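Local atomic coordinates of SusD homolog (Bacteroides thetaiotaomicron, PDB entry 3SGH), a protein that probably binds glycans at the cell surface as a SusD-like outer-membrane lipoprotein of a Bacteroides sugar-uptake system. Residues Pro31-Cys36 against Tyr240-Gly245; Met195-Ser200 against Ala323-Glu328; Ile395-Gly400 against Ala404-Arg409. One frame throughout, in Å; residues are numbered along the deposited sequence. Where two conformers were deposited one is given.

Contact 1. Residues Pro31-Cys36 against Tyr240-Gly245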
loop_
_atom_site.group_PDB
_atom_site.type_symbol
_atom_site.label_atom_id
_atom_site.label_comp_id
_atom_site.label_asym_id
_atom_site.label_seq_id
_atom_site.Cartn_x
_atom_site.Cartn_y
_atom_site.Cartn_z
ATOM N N PRO A 31 -1.598 10.840 -7.925
ATOM C CA PRO A 31 -1.854 12.229 -7.507
ATOM C C PRO A 31 -3.159 12.897 -7.990
ATOM O O PRO A 31 -3.669 13.805 -7.308
ATOM C CB PRO A 31 -0.651 12.980 -8.047
ATOM C CG PRO A 31 -0.220 12.185 -9.243
ATOM C CD PRO A 31 -0.455 10.747 -8.863
ATOM N N GLN A 32 -3.662 12.511 -9.158
ATOM C CA GLN A 32 -4.867 13.140 -9.671
ATOM C C GLN A 32 -6.000 12.878 -8.673
ATOM O O GLN A 32 -6.113 11.786 -8.100
ATOM C CB GLN A 32 -5.174 12.621 -11.061
ATOM C CG GLN A 32 -6.261 13.403 -11.815
ATOM C CD GLN A 32 -7.660 12.947 -11.547
ATOM O OE1 GLN A 32 -7.890 11.824 -11.051
ATOM N NE2 GLN A 32 -8.623 13.791 -11.905
ATOM N N GLN A 33 -6.887 13.846 -8.498
ATOM C CA GLN A 33 -7.812 13.798 -7.392
ATOM C C GLN A 33 -8.703 12.546 -7.364
ATOM O O GLN A 33 -8.936 12.000 -6.287
ATOM C CB GLN A 33 -8.650 15.089 -7.315
ATOM C CG GLN A 33 -9.584 15.280 -8.504
ATOM C CD GLN A 33 -9.978 16.713 -8.693
ATOM O OE1 GLN A 33 -9.112 17.619 -8.751
ATOM N NE2 GLN A 33 -11.274 16.959 -8.739
ATOM N N ASN A 34 -9.185 12.084 -8.529
ATOM C CA ASN A 34 -10.038 10.889 -8.563
ATOM C C ASN A 34 -9.242 9.599 -8.445
ATOM O O ASN A 34 -9.684 8.683 -7.770
ATOM C CB ASN A 34 -10.866 10.887 -9.836
ATOM C CG ASN A 34 -11.664 12.190 -9.990
ATOM O OD1 ASN A 34 -11.454 12.940 -10.930
ATOM N ND2 ASN A 34 -12.509 12.483 -9.020
ATOM N N ALA A 35 -8.077 9.535 -9.072
ATOM C CA ALA A 35 -7.141 8.415 -8.863
ATOM C C ALA A 35 -6.803 8.295 -7.377
ATOM O O ALA A 35 -6.799 7.199 -6.841
ATOM C CB ALA A 35 -5.845 8.643 -9.683
ATOM N N CYS A 36 -6.503 9.443 -6.747
ATOM C CA CYS A 36 -6.195 9.503 -5.317
ATOM C C CYS A 36 -7.356 8.961 -4.473
ATOM O O CYS A 36 -7.154 8.109 -3.609
ATOM C CB CYS A 36 -5.799 10.921 -4.898
ATOM S SG CYS A 36 -5.139 10.969 -3.235
ATOM N N TYR A 240 -4.767 14.388 -2.211
ATOM C CA TYR A 240 -5.276 14.266 -0.842
ATOM C C TYR A 240 -5.864 15.574 -0.387
ATOM O O TYR A 240 -6.896 15.572 0.277
ATOM C CB TYR A 240 -4.204 13.818 0.124
ATOM C CG TYR A 240 -3.803 12.341 0.125
ATOM C CD1 TYR A 240 -4.632 11.351 0.622
ATOM C CD2 TYR A 240 -2.536 11.961 -0.336
ATOM C CE1 TYR A 240 -4.258 10.065 0.676
ATOM C CE2 TYR A 240 -2.132 10.642 -0.272
ATOM C CZ TYR A 240 -2.980 9.694 0.246
ATOM O OH TYR A 240 -2.596 8.371 0.346
ATOM N N ALA A 241 -5.220 16.685 -0.734
ATOM C CA ALA A 241 -5.705 17.985 -0.278
ATOM C C ALA A 241 -7.093 18.270 -0.897
ATOM O O ALA A 241 -7.971 18.834 -0.234
ATOM C CB ALA A 241 -4.731 19.063 -0.600
ATOM N N ILE A 242 -7.287 17.837 -2.145
ATOM C CA ILE A 242 -8.576 18.006 -2.812
ATOM C C ILE A 242 -9.638 17.096 -2.103
ATOM O O ILE A 242 -10.686 17.601 -1.706
ATOM C CB ILE A 242 -8.489 17.746 -4.336
ATOM C CG1 ILE A 242 -7.526 18.780 -4.986
ATOM C CG2 ILE A 242 -9.945 17.823 -4.967
ATOM C CD1 ILE A 242 -7.015 18.406 -6.412
ATOM N N VAL A 243 -9.387 15.792 -2.007
ATOM C CA VAL A 243 -10.327 14.863 -1.366
ATOM C C VAL A 243 -10.635 15.316 0.066
ATOM O O VAL A 243 -11.799 15.371 0.500
ATOM C CB VAL A 243 -9.829 13.427 -1.464
ATOM C CG1 VAL A 243 -10.826 12.438 -0.836
ATOM C CG2 VAL A 243 -9.575 13.069 -2.953
ATOM N N SER A 244 -9.598 15.754 0.770
ATOM C CA SER A 244 -9.744 16.139 2.170
ATOM C C SER A 244 -10.577 17.426 2.319
ATOM O O SER A 244 -11.270 17.624 3.330
ATOM C CB SER A 244 -8.365 16.334 2.804
ATOM O OG SER A 244 -8.397 16.770 4.150
ATOM N N GLY A 245 -10.478 18.293 1.320
ATOM C CA GLY A 245 -11.195 19.551 1.295
ATOM C C GLY A 245 -12.683 19.405 1.025
ATOM O O GLY A 245 -13.462 20.278 1.408
#
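Cys36 sets its sulfur over the ring of Tyr240, a sulfur-aromatic contact between the first turns of helix 33-40 and helix 239-245 of this SusD-like protein, an alpha-alpha superhelix. SG sits 3.8 Å from the centroid of the Tyr240 ring and only 10° off the ring normal, so it meets the middle of one face rather than the rim. With SG anti to the backbone N (chi1 -170°), Cys36 points its sulfur at the ring. Beyond the ring, Tyr240 is packed by Leu304, Ile306 and Pro420.

A second patch, partly exposed, is van der Waals contact between Gln33 and Ile242. The two side chains cross at about a right angle, and CB of Gln33 touches both CG2 and CD1 of Ile242, each at 3.8 Å. The amide end of Gln33 then lies against the same two methyls, with OE1 coming to 3.2 Å from Ile242 CD1, a close approach without a hydrogen bond. With an alanine here, CB could still touch Ile242, but the two methyls would probably lose the amide that covers them and be left more open to solvent. The carbonyl O of Gln33 meets another methyl across the contact, Val243 CG2, at 3.6 Å.

Hydrogen bonds do not cross between the segments; they organise the start of helix 33-40. Gln32 is its N-cap: OE1 accepts from Ala35 N at 3.0 Å, nearly in line with its own C=O, and more weakly from Asn34 N. The amide's rotation is fixed from its other end too, where Gln32 NE2 gives a bond to Asn34 OD1, 3.1 Å away, from above that carbonyl plane.

Contact 2. Residues Met195-Ser200 against Ala323-Glu328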
loop_
_atom_site.group_PDB
_atom_site.type_symbol
_atom_site.label_atom_id
_atom_site.label_comp_id
_atom_site.label_asym_id
_atom_site.label_seq_id
_atom_site.Cartn_x
_atom_site.Cartn_y
_atom_site.Cartn_z
HETATM N N MSE A 195 7.600 -7.573 -2.859
HETATM C CA MSE A 195 6.891 -8.656 -3.533
HETATM C C MSE A 195 7.232 -10.033 -2.958
HETATM O O MSE A 195 6.320 -10.876 -2.710
HETATM C CB MSE A 195 7.136 -8.570 -5.061
HETATM C CG MSE A 195 6.608 -7.271 -5.606
HETATM SE SE MSE A 195 7.084 -7.084 -7.496
HETATM C CE MSE A 195 6.455 -8.780 -8.106
ATOM N N ALA A 196 8.524 -10.259 -2.719
ATOM C CA ALA A 196 9.026 -11.512 -2.173
ATOM C C ALA A 196 8.403 -11.777 -0.795
ATOM O O ALA A 196 7.904 -12.861 -0.528
ATOM C CB ALA A 196 10.564 -11.490 -2.059
ATOM N N ILE A 197 8.423 -10.775 0.079
ATOM C CA ILE A 197 7.798 -10.898 1.412
ATOM C C ILE A 197 6.296 -11.178 1.255
ATOM O O ILE A 197 5.744 -12.036 1.936
ATOM C CB ILE A 197 8.059 -9.629 2.289
ATOM C CG1 ILE A 197 9.538 -9.663 2.783
ATOM C CG2 ILE A 197 7.014 -9.529 3.475
ATOM C CD1 ILE A 197 9.815 -10.720 3.919
ATOM N N ARG A 198 5.660 -10.528 0.287
ATOM C CA ARG A 198 4.203 -10.681 0.156
ATOM C C ARG A 198 3.783 -12.090 -0.197
ATOM O O ARG A 198 2.722 -12.562 0.288
ATOM C CB ARG A 198 3.643 -9.711 -0.845
ATOM C CG ARG A 198 2.098 -9.785 -0.839
ATOM C CD ARG A 198 1.459 -8.604 -1.210
ATOM N NE ARG A 198 1.856 -7.463 -0.414
ATOM C CZ ARG A 198 1.711 -6.233 -0.866
ATOM N NH1 ARG A 198 1.154 -6.036 -2.073
ATOM N NH2 ARG A 198 2.105 -5.191 -0.122
ATOM N N ILE A 199 4.585 -12.749 -1.055
ATOM C CA ILE A 199 4.323 -14.147 -1.438
ATOM C C ILE A 199 5.038 -15.238 -0.606
ATOM O O ILE A 199 4.959 -16.458 -0.962
ATOM C CB ILE A 199 4.510 -14.370 -2.953
ATOM C CG1 ILE A 199 5.979 -14.280 -3.374
ATOM C CG2 ILE A 199 3.652 -13.381 -3.776
ATOM C CD1 ILE A 199 6.236 -15.082 -4.675
ATOM N N SER A 200 5.615 -14.824 0.533
ATOM C CA SER A 200 6.530 -15.660 1.293
ATOM C C SER A 200 5.787 -16.717 2.092
ATOM O O SER A 200 6.368 -17.766 2.443
ATOM C CB SER A 200 7.423 -14.835 2.204
ATOM O OG SER A 200 6.691 -14.122 3.173
ATOM N N ALA A 323 14.125 -1.422 5.313
ATOM C CA ALA A 323 14.673 -1.894 6.585
ATOM C C ALA A 323 13.679 -2.868 7.227
ATOM O O ALA A 323 14.054 -3.947 7.682
ATOM C CB ALA A 323 14.965 -0.738 7.490
ATOM N N PHE A 324 12.391 -2.509 7.247
ATOM C CA PHE A 324 11.391 -3.377 7.886
ATOM C C PHE A 324 11.161 -4.671 7.120
ATOM O O PHE A 324 10.869 -5.683 7.735
ATOM C CB PHE A 324 10.050 -2.666 8.138
ATOM C CG PHE A 324 10.105 -1.626 9.219
ATOM C CD1 PHE A 324 10.273 -1.983 10.565
ATOM C CD2 PHE A 324 9.970 -0.296 8.898
ATOM C CE1 PHE A 324 10.332 -1.008 11.531
ATOM C CE2 PHE A 324 10.001 0.703 9.865
ATOM C CZ PHE A 324 10.189 0.353 11.186
ATOM N N LEU A 325 11.294 -4.640 5.790
ATOM C CA LEU A 325 11.200 -5.864 4.983
ATOM C C LEU A 325 12.340 -6.826 5.361
ATOM O O LEU A 325 12.125 -8.041 5.562
ATOM C CB LEU A 325 11.255 -5.500 3.496
ATOM C CG LEU A 325 9.953 -4.847 2.955
ATOM C CD1 LEU A 325 10.222 -4.241 1.618
ATOM C CD2 LEU A 325 8.785 -5.830 2.912
ATOM N N ARG A 326 13.554 -6.273 5.488
ATOM C CA ARG A 326 14.729 -7.052 5.893
ATOM C C ARG A 326 14.599 -7.550 7.329
ATOM O O ARG A 326 15.035 -8.652 7.641
ATOM C CB ARG A 326 16.035 -6.235 5.681
ATOM C CG ARG A 326 16.390 -6.119 4.199
ATOM C CD ARG A 326 17.641 -5.309 3.960
ATOM N NE ARG A 326 17.421 -3.905 4.251
ATOM C CZ ARG A 326 18.365 -2.969 4.223
ATOM N NH1 ARG A 326 19.616 -3.283 3.898
ATOM N NH2 ARG A 326 18.063 -1.715 4.496
ATOM N N ALA A 327 13.976 -6.777 8.210
ATOM C CA ALA A 327 13.776 -7.231 9.581
ATOM C C ALA A 327 12.916 -8.485 9.571
ATOM O O ALA A 327 13.241 -9.451 10.225
ATOM C CB ALA A 327 13.136 -6.124 10.448
ATOM N N GLU A 328 11.803 -8.456 8.813
ATOM C CA GLU A 328 10.925 -9.603 8.713
ATOM C C GLU A 328 11.669 -10.792 8.085
ATOM O O GLU A 328 11.540 -11.895 8.561
ATOM C CB GLU A 328 9.609 -9.297 7.961
ATOM C CG GLU A 328 8.716 -10.538 7.968
ATOM C CD GLU A 328 7.314 -10.347 7.420
ATOM O OE1 GLU A 328 7.006 -9.282 6.847
ATOM O OE2 GLU A 328 6.527 -11.336 7.574
#
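Ile197 meets Leu325 and Glu328, joining helix 181-198 to helix 319-331 in the buried interior of an alpha-alpha superhelical protein. Its CB starts the contact, 3.9 Å from Leu325 CD2. CG1, turned anti to the carbonyl carbon (chi1 -75°), touches the same methyl at an equal distance. At the tip, CD1 comes to 3.9 Å from the backbone O of Leu325 and also approaches CG of Glu328. The other branch, CG2, points to the carboxylate: it lies 3.4 Å from Glu328 OE1, with CD of that residue behind. One isoleucine thus spans a full turn of the facing helix, its branches divided between Leu325 and Glu328.

Glu328 arrives with an extended chain, its CG anti to the backbone N (chi1 -177°), which brings OE1 against CG2 of Ile197, the two side chains crossing at a slant. Its charge is met by a salt bridge from OE2 to Arg431. Trp334 adds to the packing round Ile197.

Three residues on, Ser200 binds back: Ile197 O accepts from both its N and its OG, the hydroxyl at 2.6 Å.

No hydrogen bond links the two segments, so their cohesion here is van der Waals contact; the buried carboxylate borders a hydrocarbon branch, and the salt bridge to Arg431, with a long, weak pairing to Lys332, probably helps to keep it charged.

Contact 3. Residues Ile395-Gly400 against Ala404-Arg409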
loop_
_atom_site.group_PDB
_atom_site.type_symbol
_atom_site.label_atom_id
_atom_site.label_comp_id
_atom_site.label_asym_id
_atom_site.label_seq_id
_atom_site.Cartn_x
_atom_site.Cartn_y
_atom_site.Cartn_z
ATOM N N ILE A 395 7.101 -0.992 22.095
ATOM C CA ILE A 395 8.070 -0.543 21.099
ATOM C C ILE A 395 9.463 -1.138 21.219
ATOM O O ILE A 395 10.029 -1.631 20.232
ATOM C CB ILE A 395 8.222 0.990 21.161
ATOM C CG1 ILE A 395 6.860 1.705 20.920
ATOM C CG2 ILE A 395 9.329 1.491 20.146
ATOM C CD1 ILE A 395 6.792 3.083 21.568
ATOM N N LYS A 396 10.028 -1.094 22.431
ATOM C CA LYS A 396 11.407 -1.561 22.646
ATOM C C LYS A 396 11.573 -3.000 22.201
ATOM O O LYS A 396 10.774 -3.870 22.562
ATOM C CB LYS A 396 11.815 -1.457 24.122
ATOM C CG LYS A 396 13.272 -1.866 24.446
ATOM C CD LYS A 396 13.337 -2.626 25.775
ATOM C CE LYS A 396 14.692 -2.506 26.474
ATOM N NZ LYS A 396 15.872 -2.781 25.587
ATOM N N TRP A 397 12.616 -3.244 21.429
ATOM C CA TRP A 397 12.957 -4.578 20.976
ATOM C C TRP A 397 13.305 -5.482 22.158
ATOM O O TRP A 397 14.037 -5.076 23.067
ATOM C CB TRP A 397 14.121 -4.567 20.008
ATOM C CG TRP A 397 14.289 -5.909 19.392
ATOM C CD1 TRP A 397 15.143 -6.897 19.783
ATOM C CD2 TRP A 397 13.527 -6.442 18.312
ATOM N NE1 TRP A 397 14.969 -8.003 18.995
ATOM C CE2 TRP A 397 13.981 -7.742 18.081
ATOM C CE3 TRP A 397 12.514 -5.934 17.498
ATOM C CZ2 TRP A 397 13.447 -8.537 17.095
ATOM C CZ3 TRP A 397 11.997 -6.722 16.525
ATOM C CH2 TRP A 397 12.454 -8.006 16.326
ATOM N N GLU A 398 12.734 -6.680 22.124
ATOM C CA GLU A 398 12.956 -7.694 23.140
ATOM C C GLU A 398 13.510 -8.959 22.481
ATOM O O GLU A 398 12.793 -9.641 21.764
ATOM C CB GLU A 398 11.640 -7.989 23.846
ATOM C CG GLU A 398 10.950 -6.738 24.396
ATOM C CD GLU A 398 9.790 -7.046 25.308
ATOM O OE1 GLU A 398 8.907 -7.825 24.884
ATOM O OE2 GLU A 398 9.750 -6.480 26.428
ATOM N N ASP A 399 14.782 -9.273 22.733
ATOM C CA ASP A 399 15.453 -10.416 22.107
ATOM C C ASP A 399 14.804 -11.759 22.495
ATOM O O ASP A 399 14.836 -12.721 21.737
ATOM C CB ASP A 399 16.949 -10.440 22.486
ATOM C CG ASP A 399 17.837 -9.557 21.562
ATOM O OD1 ASP A 399 17.426 -9.164 20.430
ATOM O OD2 ASP A 399 19.003 -9.287 21.965
ATOM N N GLY A 400 14.187 -11.785 23.660
ATOM C CA GLY A 400 13.563 -12.990 24.197
ATOM C C GLY A 400 12.084 -13.144 23.885
ATOM O O GLY A 400 11.508 -14.161 24.239
ATOM N N ALA A 404 5.788 -14.707 17.412
ATOM C CA ALA A 404 4.570 -13.966 17.019
ATOM C C ALA A 404 4.688 -12.520 17.490
ATOM O O ALA A 404 4.251 -11.586 16.789
ATOM C CB ALA A 404 3.255 -14.618 17.592
ATOM N N LYS A 405 5.288 -12.320 18.663
ATOM C CA LYS A 405 5.487 -10.964 19.226
ATOM C C LYS A 405 6.542 -10.174 18.445
ATOM O O LYS A 405 6.368 -8.970 18.141
ATOM C CB LYS A 405 5.892 -11.038 20.702
ATOM C CG LYS A 405 4.683 -11.198 21.622
ATOM C CD LYS A 405 5.031 -11.761 23.004
ATOM C CE LYS A 405 5.354 -10.680 24.020
ATOM N NZ LYS A 405 5.074 -11.099 25.419
ATOM N N LYS A 406 7.650 -10.853 18.098
ATOM C CA LYS A 406 8.681 -10.206 17.267
ATOM C C LYS A 406 8.097 -9.769 15.932
ATOM O O LYS A 406 8.399 -8.671 15.449
ATOM C CB LYS A 406 9.878 -11.128 17.026
ATOM C CG LYS A 406 10.653 -11.467 18.314
ATOM C CD LYS A 406 11.996 -12.120 17.969
ATOM C CE LYS A 406 12.914 -12.235 19.158
ATOM N NZ LYS A 406 14.115 -13.080 18.787
ATOM N N LEU A 407 7.283 -10.617 15.335
ATOM C CA LEU A 407 6.684 -10.283 14.036
ATOM C C LEU A 407 5.711 -9.121 14.160
ATOM O O LEU A 407 5.744 -8.185 13.332
ATOM C CB LEU A 407 6.014 -11.508 13.455
ATOM C CG LEU A 407 5.464 -11.361 12.034
ATOM C CD1 LEU A 407 6.544 -10.959 11.059
ATOM C CD2 LEU A 407 4.721 -12.663 11.566
ATOM N N GLU A 408 4.854 -9.156 15.185
ATOM C CA GLU A 408 3.872 -8.086 15.363
ATOM C C GLU A 408 4.578 -6.751 15.620
ATOM O O GLU A 408 4.157 -5.714 15.100
ATOM C CB GLU A 408 2.910 -8.394 16.499
ATOM C CG GLU A 408 1.843 -7.303 16.652
ATOM C CD GLU A 408 0.764 -7.559 17.672
ATOM O OE1 GLU A 408 0.841 -8.547 18.448
ATOM O OE2 GLU A 408 -0.210 -6.736 17.660
ATOM N N ARG A 409 5.667 -6.799 16.370
ATOM C CA ARG A 409 6.459 -5.617 16.628
ATOM C C ARG A 409 7.019 -5.019 15.334
ATOM O O ARG A 409 6.833 -3.817 15.059
ATOM C CB ARG A 409 7.601 -5.959 17.586
ATOM C CG ARG A 409 8.458 -4.774 17.950
ATOM C CD ARG A 409 9.328 -5.056 19.169
ATOM N NE ARG A 409 8.522 -5.054 20.387
ATOM C CZ ARG A 409 8.246 -6.088 21.181
ATOM N NH1 ARG A 409 8.755 -7.304 20.978
ATOM N NH2 ARG A 409 7.477 -5.881 22.240
HETATM O O HOH W 1 16.186 -10.847 18.670
HETATM O O HOH W 2 11.324 -8.182 19.812
#
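Lys406 and Arg409, one turn apart on helix 403-417, lie against Trp397, Glu398 and Asp399 of the loop that precedes the helix, and their polar ends are met by main-chain carbonyls, waters and a carboxylate. Lys406 runs out fully extended past Trp397, its CD 4.0 Å from CZ2 of the indole, and crosses the ring system at about a right angle. Its NZ donates to Asp399 O at 3.1 Å, tilted 35° from the carbonyl plane, and gives a second bond to a water. That water also accepts from Trp397 NE1 at the edge of the indole; NE1 has a weak bond to Asp399 OD1 as well, so the tryptophan N-H is divided between water and carboxylate.

Arg409 is bent at its third torsion (chi3 -74°), which brings the guanidinium up against the loop. CD lies 3.7 Å from Trp397 CE3, and the indole and guanidinium planes stand 74° apart, so the two groups are not stacked. Lys396 O lies over one face of the guanidinium, 3.3 Å from NE but at a poor angle for a bond; NE instead donates to Thr394 O, just before the loop segment. NH1 donates to a second water, which takes a further hydrogen bond from Glu398 N and rests over one face of the Trp397 ring. NH2 is hydrogen-bonded to a residue adjoining the segments; its long salt bridge to Glu398 OE1, 3.6 Å away, is doubtful, since Glu398 has two conformers.

Tyr344 of helix 340-354 packs against Trp397 and Arg409 and donates to Ile395 O. The firm bonds, to Asp399 O, Thr394 O and the two waters, suggest that backbone and solvent do much of the work of holding this irregular loop to its helix.

In the fold
Contacts 2 and 3 are neighbours, their centres about 16 Å apart on the same side of the chain's centre. They meet where Glu328 OE2 packs on Leu407 CD1 at 3.5 Å, so helix 319-331 is shared ground: it faces helix 181-198 in contact 2 and helix 403-417 next to contact 3. Contact 1 lies on the opposite side of the chain's centre, about 30 Å from contact 2 and 36 Å from contact 3, centre to centre. Along the chain, contacts 1 and 2 interleave, whereas contact 3 follows both and is local. No ligand marks a sugar site, so none of the three can be placed relative to one.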